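PDB 2DV6: nitrite reductase from Hyphomicrobium denitrificans, which probably reduces nitrite to nitric oxide at its copper centres, taking electrons from a reduced cytochrome c. Local coordinates for residues A[150-155]-A[289-294]; A[341-346]-A[427-432]; A[346-351]-A[402-407]; A[406-411]-A[432-437]. All blocks are in the same frame, centred on the assembly; numbering follows the deposited sequence.

Interaction 1 (A[150-155]-A[289-294]); sequences ADLPGP and DREFYV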
# COMPACT_ATOMS: atom_id res chain seq x y z
N ALA A 150 -5.94 -5.39 -50.31
CA ALA A 150 -5.90 -5.64 -51.78
C ALA A 150 -4.50 -5.49 -52.35
O ALA A 150 -4.30 -5.73 -53.52
CB ALA A 150 -6.89 -4.71 -52.54
N ASP A 151 -3.54 -5.10 -51.51
CA ASP A 151 -2.17 -4.84 -51.93
C ASP A 151 -1.26 -6.10 -51.90
O ASP A 151 -0.47 -6.31 -50.96
CB ASP A 151 -1.58 -3.76 -51.03
CG ASP A 151 -0.18 -3.32 -51.44
OD1 ASP A 151 0.29 -3.69 -52.54
OD2 ASP A 151 0.45 -2.58 -50.63
N LEU A 152 -1.40 -6.92 -52.94
CA LEU A 152 -0.56 -8.11 -53.14
C LEU A 152 -0.42 -8.39 -54.66
O LEU A 152 -1.31 -8.05 -55.42
CB LEU A 152 -1.15 -9.35 -52.42
CG LEU A 152 -2.40 -10.07 -52.97
CD1 LEU A 152 -2.59 -11.43 -52.34
CD2 LEU A 152 -3.66 -9.24 -52.79
N PRO A 153 0.69 -9.01 -55.10
CA PRO A 153 0.80 -9.45 -56.50
C PRO A 153 -0.28 -10.48 -56.78
O PRO A 153 -0.66 -11.25 -55.88
CB PRO A 153 2.17 -10.12 -56.55
CG PRO A 153 2.94 -9.56 -55.38
CD PRO A 153 1.90 -9.33 -54.32
N GLY A 154 -0.78 -10.48 -58.02
CA GLY A 154 -1.74 -11.50 -58.45
C GLY A 154 -1.06 -12.80 -58.85
O GLY A 154 0.14 -12.91 -58.76
N PRO A 155 -1.84 -13.79 -59.29
CA PRO A 155 -1.29 -15.10 -59.67
C PRO A 155 -0.10 -15.02 -60.64
O PRO A 155 -0.04 -14.13 -61.50
CB PRO A 155 -2.47 -15.81 -60.32
CG PRO A 155 -3.68 -15.22 -59.65
CD PRO A 155 -3.31 -13.75 -59.41
N ASP A 289 -11.79 -15.11 -58.17
CA ASP A 289 -12.06 -13.74 -58.64
C ASP A 289 -11.25 -12.64 -57.94
O ASP A 289 -10.89 -11.61 -58.56
CB ASP A 289 -13.56 -13.47 -58.49
CG ASP A 289 -14.40 -14.39 -59.35
OD1 ASP A 289 -14.15 -14.39 -60.57
OD2 ASP A 289 -15.27 -15.16 -58.85
N ARG A 290 -10.95 -12.83 -56.66
CA ARG A 290 -10.32 -11.77 -55.85
C ARG A 290 -9.54 -12.41 -54.70
O ARG A 290 -9.97 -13.42 -54.15
CB ARG A 290 -11.42 -10.96 -55.22
CG ARG A 290 -11.21 -9.50 -55.13
CD ARG A 290 -12.60 -8.88 -55.16
NE ARG A 290 -12.56 -7.52 -55.66
CZ ARG A 290 -12.93 -7.15 -56.87
NH1 ARG A 290 -13.41 -8.03 -57.74
NH2 ARG A 290 -12.84 -5.87 -57.20
N GLU A 291 -8.40 -11.81 -54.36
CA GLU A 291 -7.54 -12.30 -53.31
C GLU A 291 -7.26 -11.16 -52.36
O GLU A 291 -7.14 -10.00 -52.78
CB GLU A 291 -6.22 -12.83 -53.86
CG GLU A 291 -6.36 -13.99 -54.83
CD GLU A 291 -5.00 -14.42 -55.36
OE1 GLU A 291 -4.20 -13.53 -55.73
OE2 GLU A 291 -4.72 -15.65 -55.37
N PHE A 292 -7.14 -11.50 -51.08
CA PHE A 292 -6.84 -10.51 -50.05
C PHE A 292 -5.65 -10.94 -49.17
O PHE A 292 -5.32 -12.12 -49.07
CB PHE A 292 -8.07 -10.26 -49.22
CG PHE A 292 -9.24 -9.69 -50.01
CD1 PHE A 292 -10.32 -10.51 -50.38
CD2 PHE A 292 -9.28 -8.34 -50.34
CE1 PHE A 292 -11.42 -10.00 -51.07
CE2 PHE A 292 -10.39 -7.80 -51.06
CZ PHE A 292 -11.46 -8.64 -51.41
N TYR A 293 -5.02 -9.97 -48.53
CA TYR A 293 -3.84 -10.20 -47.72
C TYR A 293 -4.13 -9.65 -46.32
O TYR A 293 -4.27 -8.45 -46.14
CB TYR A 293 -2.66 -9.46 -48.36
CG TYR A 293 -1.33 -9.48 -47.63
CD1 TYR A 293 -0.97 -10.52 -46.74
CD2 TYR A 293 -0.39 -8.49 -47.88
CE1 TYR A 293 0.29 -10.54 -46.12
CE2 TYR A 293 0.86 -8.49 -47.28
CZ TYR A 293 1.21 -9.53 -46.42
OH TYR A 293 2.46 -9.48 -45.88
N VAL A 294 -4.20 -10.54 -45.32
CA VAL A 294 -4.52 -10.16 -43.94
C VAL A 294 -3.58 -10.86 -42.94
O VAL A 294 -3.34 -12.06 -43.04
CB VAL A 294 -5.99 -10.51 -43.59
CG1 VAL A 294 -6.31 -10.03 -42.15
CG2 VAL A 294 -6.97 -9.82 -44.63

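Interaction 2 (A[341-346]-A[427-432]); sequences LYASVG and GFLNVD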
# COMPACT_ATOMS: atom_id res chain seq x y z
N LEU A 341 -12.01 -4.65 -46.93
CA LEU A 341 -12.08 -5.48 -48.11
C LEU A 341 -13.40 -5.21 -48.85
O LEU A 341 -14.43 -4.94 -48.24
CB LEU A 341 -11.96 -6.96 -47.74
CG LEU A 341 -10.72 -7.59 -47.09
CD1 LEU A 341 -10.42 -7.00 -45.69
CD2 LEU A 341 -10.92 -9.13 -47.02
N TYR A 342 -13.36 -5.27 -50.18
CA TYR A 342 -14.51 -5.02 -51.07
C TYR A 342 -14.59 -6.16 -52.07
O TYR A 342 -13.57 -6.50 -52.67
CB TYR A 342 -14.33 -3.72 -51.85
CG TYR A 342 -14.54 -2.47 -51.03
CD1 TYR A 342 -15.83 -2.07 -50.64
CD2 TYR A 342 -13.45 -1.70 -50.62
CE1 TYR A 342 -16.04 -0.93 -49.86
CE2 TYR A 342 -13.64 -0.54 -49.85
CZ TYR A 342 -14.94 -0.17 -49.48
OH TYR A 342 -15.11 0.97 -48.72
N ALA A 343 -15.76 -6.77 -52.22
CA ALA A 343 -15.97 -7.75 -53.30
C ALA A 343 -17.42 -7.64 -53.83
O ALA A 343 -18.18 -6.81 -53.34
CB ALA A 343 -15.65 -9.19 -52.83
N SER A 344 -17.77 -8.43 -54.85
CA SER A 344 -19.10 -8.38 -55.45
C SER A 344 -19.80 -9.71 -55.29
O SER A 344 -19.14 -10.76 -55.20
CB SER A 344 -19.01 -8.07 -56.95
OG SER A 344 -18.31 -6.86 -57.14
N VAL A 345 -21.14 -9.66 -55.27
CA VAL A 345 -21.91 -10.92 -55.15
C VAL A 345 -21.64 -11.88 -56.29
O VAL A 345 -21.43 -11.46 -57.43
CB VAL A 345 -23.42 -10.72 -54.77
CG1 VAL A 345 -23.83 -9.30 -54.77
CG2 VAL A 345 -24.35 -11.59 -55.61
N GLY A 346 -21.52 -13.17 -55.95
CA GLY A 346 -21.10 -14.19 -56.91
C GLY A 346 -19.60 -14.40 -57.09
O GLY A 346 -19.19 -15.37 -57.72
N GLY A 427 -12.32 -6.69 -38.89
CA GLY A 427 -12.24 -6.10 -40.23
C GLY A 427 -13.56 -6.30 -40.96
O GLY A 427 -14.38 -7.17 -40.56
N PHE A 428 -13.76 -5.51 -42.02
CA PHE A 428 -14.98 -5.57 -42.84
C PHE A 428 -14.66 -6.03 -44.24
O PHE A 428 -13.64 -5.62 -44.83
CB PHE A 428 -15.69 -4.21 -42.92
CG PHE A 428 -16.27 -3.72 -41.60
CD1 PHE A 428 -16.42 -2.36 -41.37
CD2 PHE A 428 -16.61 -4.61 -40.58
CE1 PHE A 428 -16.91 -1.88 -40.14
CE2 PHE A 428 -17.11 -4.14 -39.35
CZ PHE A 428 -17.26 -2.77 -39.13
N LEU A 429 -15.51 -6.93 -44.74
CA LEU A 429 -15.57 -7.30 -46.15
C LEU A 429 -16.93 -6.81 -46.69
O LEU A 429 -17.96 -7.40 -46.39
CB LEU A 429 -15.39 -8.81 -46.35
CG LEU A 429 -15.75 -9.44 -47.71
CD1 LEU A 429 -15.01 -8.77 -48.86
CD2 LEU A 429 -15.41 -10.91 -47.69
N ASN A 430 -16.91 -5.72 -47.46
CA ASN A 430 -18.13 -5.02 -47.91
C ASN A 430 -18.57 -5.52 -49.28
O ASN A 430 -17.82 -5.40 -50.25
CB ASN A 430 -17.90 -3.51 -47.98
CG ASN A 430 -17.69 -2.90 -46.61
OD1 ASN A 430 -18.36 -3.28 -45.69
ND2 ASN A 430 -16.75 -1.96 -46.48
N VAL A 431 -19.78 -6.10 -49.33
CA VAL A 431 -20.35 -6.64 -50.57
C VAL A 431 -21.72 -5.96 -50.77
O VAL A 431 -22.68 -6.19 -50.02
CB VAL A 431 -20.46 -8.18 -50.55
CG1 VAL A 431 -21.04 -8.69 -51.87
CG2 VAL A 431 -19.04 -8.86 -50.24
N ASP A 432 -21.77 -5.13 -51.80
CA ASP A 432 -22.95 -4.30 -52.06
C ASP A 432 -24.09 -5.09 -52.69
O ASP A 432 -23.86 -6.04 -53.46
CB ASP A 432 -22.57 -3.10 -52.96
CG ASP A 432 -23.63 -1.99 -52.92
OD1 ASP A 432 -24.57 -2.08 -52.07
OD2 ASP A 432 -23.51 -1.01 -53.71
O HOH W 1 -22.12 -6.79 -55.13

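Interaction 3 (A[346-351]-A[402-407]); sequences GETVRI and DFKIDR. With K (potassium ion), chain J.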
# COMPACT_ATOMS: atom_id res chain seq x y z
N GLY A 346 -21.52 -13.17 -55.95
CA GLY A 346 -21.10 -14.19 -56.91
C GLY A 346 -19.60 -14.40 -57.09
O GLY A 346 -19.19 -15.37 -57.72
N GLU A 347 -18.76 -13.51 -56.58
CA GLU A 347 -17.31 -13.73 -56.65
C GLU A 347 -16.83 -14.82 -55.70
O GLU A 347 -17.33 -14.99 -54.58
CB GLU A 347 -16.53 -12.44 -56.40
CG GLU A 347 -16.62 -11.46 -57.56
CD GLU A 347 -15.75 -10.23 -57.36
OE1 GLU A 347 -15.39 -9.60 -58.38
OE2 GLU A 347 -15.43 -9.87 -56.20
N THR A 348 -15.89 -15.61 -56.19
CA THR A 348 -15.12 -16.49 -55.36
C THR A 348 -13.91 -15.68 -54.92
O THR A 348 -13.20 -15.08 -55.75
CB THR A 348 -14.72 -17.79 -56.10
OG1 THR A 348 -15.90 -18.56 -56.33
CG2 THR A 348 -13.79 -18.64 -55.24
N VAL A 349 -13.70 -15.67 -53.61
CA VAL A 349 -12.73 -14.84 -52.94
C VAL A 349 -11.71 -15.71 -52.16
O VAL A 349 -12.04 -16.79 -51.67
CB VAL A 349 -13.49 -13.84 -52.05
CG1 VAL A 349 -12.82 -13.58 -50.77
CG2 VAL A 349 -13.81 -12.56 -52.83
N ARG A 350 -10.48 -15.24 -52.08
CA ARG A 350 -9.44 -15.97 -51.37
C ARG A 350 -8.81 -14.98 -50.38
O ARG A 350 -8.50 -13.87 -50.76
CB ARG A 350 -8.39 -16.48 -52.35
CG ARG A 350 -7.02 -16.84 -51.74
CD ARG A 350 -6.59 -18.12 -52.33
NE ARG A 350 -6.13 -17.88 -53.66
CZ ARG A 350 -6.32 -18.68 -54.70
NH1 ARG A 350 -5.78 -18.28 -55.82
NH2 ARG A 350 -6.98 -19.84 -54.61
N ILE A 351 -8.65 -15.39 -49.13
CA ILE A 351 -7.89 -14.58 -48.15
C ILE A 351 -6.64 -15.39 -47.78
O ILE A 351 -6.74 -16.56 -47.38
CB ILE A 351 -8.72 -14.23 -46.90
CG1 ILE A 351 -10.00 -13.47 -47.28
CG2 ILE A 351 -7.88 -13.42 -45.84
CD1 ILE A 351 -10.99 -13.26 -46.10
N ASP A 402 -10.83 -19.96 -49.15
CA ASP A 402 -11.54 -19.55 -50.38
C ASP A 402 -13.02 -19.72 -50.06
O ASP A 402 -13.39 -20.70 -49.41
CB ASP A 402 -11.27 -20.49 -51.58
CG ASP A 402 -9.82 -20.45 -52.08
OD1 ASP A 402 -9.44 -21.36 -52.87
OD2 ASP A 402 -9.05 -19.54 -51.68
N PHE A 403 -13.85 -18.81 -50.56
CA PHE A 403 -15.29 -18.97 -50.49
C PHE A 403 -15.98 -18.13 -51.55
O PHE A 403 -15.54 -17.03 -51.90
CB PHE A 403 -15.82 -18.60 -49.11
CG PHE A 403 -15.33 -17.29 -48.60
CD1 PHE A 403 -16.16 -16.18 -48.59
CD2 PHE A 403 -14.02 -17.16 -48.09
CE1 PHE A 403 -15.73 -14.97 -48.10
CE2 PHE A 403 -13.57 -15.96 -47.59
CZ PHE A 403 -14.44 -14.86 -47.59
N LYS A 404 -17.07 -18.68 -52.06
CA LYS A 404 -17.95 -17.94 -52.95
C LYS A 404 -18.88 -17.07 -52.11
O LYS A 404 -19.48 -17.52 -51.14
CB LYS A 404 -18.76 -18.90 -53.84
CG LYS A 404 -19.77 -18.15 -54.70
CD LYS A 404 -20.41 -19.03 -55.72
CE LYS A 404 -21.60 -18.29 -56.36
NZ LYS A 404 -21.81 -18.78 -57.75
N ILE A 405 -18.96 -15.80 -52.48
CA ILE A 405 -19.89 -14.88 -51.85
C ILE A 405 -21.28 -14.92 -52.52
O ILE A 405 -21.47 -14.33 -53.56
CB ILE A 405 -19.31 -13.46 -51.84
CG1 ILE A 405 -17.97 -13.46 -51.07
CG2 ILE A 405 -20.29 -12.47 -51.21
CD1 ILE A 405 -17.16 -12.22 -51.31
N ASP A 406 -22.23 -15.62 -51.91
CA ASP A 406 -23.53 -15.85 -52.55
C ASP A 406 -24.44 -14.64 -52.54
O ASP A 406 -25.31 -14.51 -53.38
CB ASP A 406 -24.28 -17.01 -51.88
CG ASP A 406 -23.38 -18.18 -51.60
OD1 ASP A 406 -23.38 -19.17 -52.36
OD2 ASP A 406 -22.65 -18.10 -50.59
N ARG A 407 -24.26 -13.74 -51.58
CA ARG A 407 -25.15 -12.62 -51.46
C ARG A 407 -24.49 -11.45 -50.78
O ARG A 407 -23.38 -11.56 -50.26
CB ARG A 407 -26.44 -13.03 -50.73
CG ARG A 407 -26.26 -13.52 -49.31
CD ARG A 407 -27.46 -13.09 -48.50
NE ARG A 407 -27.37 -11.65 -48.28
CZ ARG A 407 -28.36 -10.86 -47.88
NH1 ARG A 407 -29.59 -11.33 -47.68
NH2 ARG A 407 -28.12 -9.57 -47.71
K K J . -20.64 -18.74 -49.46
O HOH W 2 -20.97 -20.43 -51.01
O HOH W 3 -22.04 -19.86 -47.75
O HOH W 4 -19.00 -20.30 -48.68

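Interaction 4 (A[406-411]-A[432-437]); sequences DRAGRY and DGPKND. With K (potassium ion), chain J.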
# COMPACT_ATOMS: atom_id res chain seq x y z
N ASP A 406 -22.23 -15.62 -51.91
CA ASP A 406 -23.53 -15.85 -52.55
C ASP A 406 -24.44 -14.64 -52.54
O ASP A 406 -25.31 -14.51 -53.38
CB ASP A 406 -24.28 -17.01 -51.88
CG ASP A 406 -23.38 -18.18 -51.60
OD1 ASP A 406 -23.38 -19.17 -52.36
OD2 ASP A 406 -22.65 -18.10 -50.59
N ARG A 407 -24.26 -13.74 -51.58
CA ARG A 407 -25.15 -12.62 -51.46
C ARG A 407 -24.49 -11.45 -50.78
O ARG A 407 -23.38 -11.56 -50.26
CB ARG A 407 -26.44 -13.03 -50.73
CG ARG A 407 -26.26 -13.52 -49.31
CD ARG A 407 -27.46 -13.09 -48.50
NE ARG A 407 -27.37 -11.65 -48.28
CZ ARG A 407 -28.36 -10.86 -47.88
NH1 ARG A 407 -29.59 -11.33 -47.68
NH2 ARG A 407 -28.12 -9.57 -47.71
N ALA A 408 -25.19 -10.32 -50.80
CA ALA A 408 -24.69 -9.05 -50.34
C ALA A 408 -24.58 -8.98 -48.81
O ALA A 408 -25.25 -9.70 -48.09
CB ALA A 408 -25.62 -7.95 -50.85
N GLY A 409 -23.75 -8.07 -48.31
CA GLY A 409 -23.67 -7.83 -46.89
C GLY A 409 -22.34 -7.24 -46.44
O GLY A 409 -21.39 -7.11 -47.22
N ARG A 410 -22.28 -6.86 -45.17
CA ARG A 410 -21.04 -6.50 -44.58
C ARG A 410 -20.57 -7.73 -43.82
O ARG A 410 -21.08 -8.03 -42.76
CB ARG A 410 -21.24 -5.35 -43.61
CG ARG A 410 -20.06 -5.15 -42.71
CD ARG A 410 -19.42 -3.90 -43.08
NE ARG A 410 -19.82 -2.88 -42.16
CZ ARG A 410 -19.95 -1.60 -42.49
NH1 ARG A 410 -20.30 -0.72 -41.55
NH2 ARG A 410 -19.71 -1.21 -43.73
N TYR A 411 -19.59 -8.43 -44.38
CA TYR A 411 -18.98 -9.57 -43.71
C TYR A 411 -17.84 -9.11 -42.78
O TYR A 411 -17.14 -8.13 -43.04
CB TYR A 411 -18.55 -10.61 -44.75
CG TYR A 411 -19.76 -11.05 -45.56
CD1 TYR A 411 -20.10 -10.41 -46.77
CD2 TYR A 411 -20.60 -12.07 -45.10
CE1 TYR A 411 -21.22 -10.81 -47.51
CE2 TYR A 411 -21.71 -12.47 -45.81
CZ TYR A 411 -22.02 -11.83 -47.02
OH TYR A 411 -23.14 -12.22 -47.71
N ASP A 432 -21.77 -5.13 -51.80
CA ASP A 432 -22.95 -4.30 -52.06
C ASP A 432 -24.09 -5.09 -52.69
O ASP A 432 -23.86 -6.04 -53.46
CB ASP A 432 -22.57 -3.10 -52.96
CG ASP A 432 -23.63 -1.99 -52.92
OD1 ASP A 432 -24.57 -2.08 -52.07
OD2 ASP A 432 -23.51 -1.01 -53.71
N GLY A 433 -25.31 -4.70 -52.36
CA GLY A 433 -26.51 -5.37 -52.87
C GLY A 433 -27.70 -5.33 -51.91
O GLY A 433 -27.61 -4.76 -50.82
N PRO A 434 -28.82 -5.96 -52.31
CA PRO A 434 -30.06 -5.89 -51.52
C PRO A 434 -29.96 -6.63 -50.18
O PRO A 434 -29.36 -7.71 -50.10
CB PRO A 434 -31.11 -6.57 -52.42
CG PRO A 434 -30.32 -7.46 -53.33
CD PRO A 434 -28.97 -6.76 -53.54
N LYS A 435 -30.55 -6.03 -49.15
CA LYS A 435 -30.59 -6.62 -47.82
C LYS A 435 -31.31 -7.99 -47.83
O LYS A 435 -30.83 -8.97 -47.23
CB LYS A 435 -31.21 -5.64 -46.83
CG LYS A 435 -31.77 -6.32 -45.61
CD LYS A 435 -31.87 -5.43 -44.37
CE LYS A 435 -30.85 -5.89 -43.28
NZ LYS A 435 -31.29 -5.57 -41.87
N ASN A 436 -32.43 -8.07 -48.55
CA ASN A 436 -33.29 -9.25 -48.59
C ASN A 436 -33.19 -10.02 -49.88
O ASN A 436 -33.30 -9.46 -50.97
CB ASN A 436 -34.75 -8.85 -48.33
CG ASN A 436 -34.97 -8.36 -46.90
OD1 ASN A 436 -34.74 -9.09 -45.94
ND2 ASN A 436 -35.44 -7.13 -46.77
N ASP A 437 -33.01 -11.32 -49.76
CA ASP A 437 -33.05 -12.17 -50.92
C ASP A 437 -33.43 -13.57 -50.52
O ASP A 437 -33.81 -13.81 -49.35
CB ASP A 437 -31.72 -12.12 -51.70
CG ASP A 437 -30.52 -12.59 -50.88
OD1 ASP A 437 -30.68 -13.40 -49.94
OD2 ASP A 437 -29.40 -12.15 -51.20
K K J . -20.64 -18.74 -49.46
O HOH W 2 -20.97 -20.43 -51.01
O HOH W 3 -22.04 -19.86 -47.75
O HOH W 4 -19.00 -20.30 -48.68

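Interaction 1 (A[150-155]-A[289-294])
Leu152 tucks its CG between its own backbone N and carbonyl carbon (chi1 74°), which lowers the isobutyl group onto strand 290-294, while Glu291, its CG beside the backbone N (chi1 -61°) and its chain stretched beyond, lifts a carboxylate toward residues 153-155. The two side chains cross at about a right angle. Leu152 CD2 comes within 3.6 Å of Glu291 O and Leu152 CD1 within 4.2 Å of Glu291 CB, so the leucine rests on the backbone and first methylene, not on the acid. Farther out, Glu291 OE1 lies 3.8 Å from Pro155 CD, a van der Waals contact. The charge of this oxygen is met by Arg198, which also donates to Pro153 O and thereby ties acid and loop together; Glu291 OE2 pairs with Arg350. Toward the other end, Leu152 CB packs 4.3 Å from Tyr293 CB. Asp151 O, at the centre of an inverse gamma turn, approaches the edge of the Tyr293 ring, 3.8 Å from its CD2. Phe292 points away from the loop, to Leu341 and Val349. The loop belongs to the connection between strands 125-131 and 163-178, from the first cupredoxin-like domain to the second; here it lies across strand 290-299 of the third domain, with Phe352 of the adjacent strand 348-357 also touching Leu152.

Interaction 2 (A[341-346]-A[427-432])
Leu341 and Leu429 face each other in a short parallel ladder, the two strand axes 20° apart. Leu341 uses both its backbone groups: its N donates to Phe428 O (2.8 Å), and its O accepts from Asn430 N (2.7 Å) in an almost straight bond of 173°. A longer bond, Ala343 N to Asn430 O at 3.2 Å, follows one step on. On the face carrying the leucines, Leu429 CD1 fits against two residues of the adjacent strand, 3.7 Å from Leu341 CB and 4.0 Å from Ala343 CB. On the other face Tyr342 and Asn430 run side by side. Each holds its CG beside its backbone N, which turns them the same way; Tyr342 CE1 lies 3.6 Å from Asn430 ND2, with ring and amide planes well out of parallel. Asn430 OD1 accepts from Arg410 NH2, of the neighbouring strand 409-415, which sets the amide's rotation. With an alanine here, that arginine hydrogen would probably be left without its acceptor and the Tyr342 ring without the amide along its flank. Past the ladder the strands part: Val431 CG1 packs 3.5 Å from Val345 N, and a water bridges Val345 N to Asp432 O. Strand 341-343 is the outer member of its cupredoxin sheet, and strand 427-431 separates it from strand 409-415. The leucine face packs on strand 290-299 of the facing sheet, and Leu341 also touches Leu335 of helix 334-338.

Interaction 3 (A[346-351]-A[402-407])
Val349 and Phe403 form the close-packed part of this antiparallel pairing, bonded both ways through the backbone (Val349 N to Phe403 O and Phe403 N to Val349 O, each 2.9 Å). A chi1 of 49° swings the Phe403 ring beneath Val349, whose CG1 sits over the face 4.2 Å from the centroid in a CH-pi contact. Ile351 CD1 meets the ring edge, and Ile405 CD1 packs 3.7 Å from Val349 CG2. On the other face Arg350 and Asp402 lie side by side, buried but weakly bonded: the salt bridge from Arg350 NH2 to Asp402 OD1 is 3.4 Å long. The main partner of Arg350 is Glu291, and its NH2 also donates to Pro286 O. The Thr348 and Lys404 end is looser. Lys404 stretches past Gly346, its CE 4.0 Å from Gly346 O, and is exposed; Thr348 OG1 makes only van der Waals contact with its CB. Beyond the strands, Ile405 N bonds Glu347 O and Gly346 N bonds Ile405 O. Next to this pairing, Lys404 O and Asp406 OD2, each 2.4 Å away, bind potassium with Glu369 and three waters. The lysine thus serves the ion through its carbonyl, and the two carboxylates probably offset the ion's charge.

Interaction 4 (A[406-411]-A[432-437])
Ala408 and Gly433 bring the two backbones to 4.8 Å between their CA atoms, where the loop after strand 427-431 bends past the start of strand 409-411 without pairing as a strand. Ala408 CB presses on Gly433 CA at 3.4 Å, tighter than usual; a CB on Gly433 would run into that methyl. The rest is carried by Arg407. Bent at chi1 (61°), chi2 and chi3, its chain folds back so that the guanidinium grips two carbonyl oxygens, both lying in its plane. Arg407 NH1 and NH2 close end-on around Lys435 O, at 2.7 and 2.8 Å, coming from the same side above that carbonyl's plane. Arg407 NE and NH2 hold Ala408 O side-on, each at 2.9 Å. Asp437 comes from another direction: its OD2 lies over a guanidinium face, and Arg407 NH1 makes a weak salt bridge of 3.3 Å to Asp437 OD1, which is bonded more firmly to Met440 N. A methionine in place of Arg407 would probably leave Lys435 O and Ala408 O without these donors and remove the weak ion pair to Asp437, freeing the loop to shift. Tyr411 OH donates to Arg407 O (2.6 Å), steadying the backbone behind. Lys435 in turn stacks by cation-pi on Phe235 of the second subunit, and Pro229 of that subunit packs on Arg407. The buried guanidinium, braced on Ala408 O of its own segment, thus holds the loop through Lys435 O and, weakly, Asp437, next to the second subunit, and the nearby carboxylate would be expected to keep it charged.

How the interactions relate
Interactions 1, 2 and 3 converge inside the third cupredoxin-like domain. Arg290 CD of interaction 1 packs 3.9 Å from Ala343 CB of interaction 2, while Arg290 NH1 makes a 2.6 Å salt bridge to Glu347 OE1 of interaction 3. Ala343 CB meets Ile405 CD1 at 3.7 Å, joining interactions 2 and 3, which share Gly346. Strand 409-415 continues the sheet of interaction 2 into interaction 4, with Val431 O 2.8 Å from Gly409 N. Interactions 3 and 4 share Asp406, the potassium site and the second subunit; interactions 1 and 4 do not touch (centres about 22 Å apart). The side chains of Phe428 and Tyr293 are about 13 and 14 Å from a copper ion.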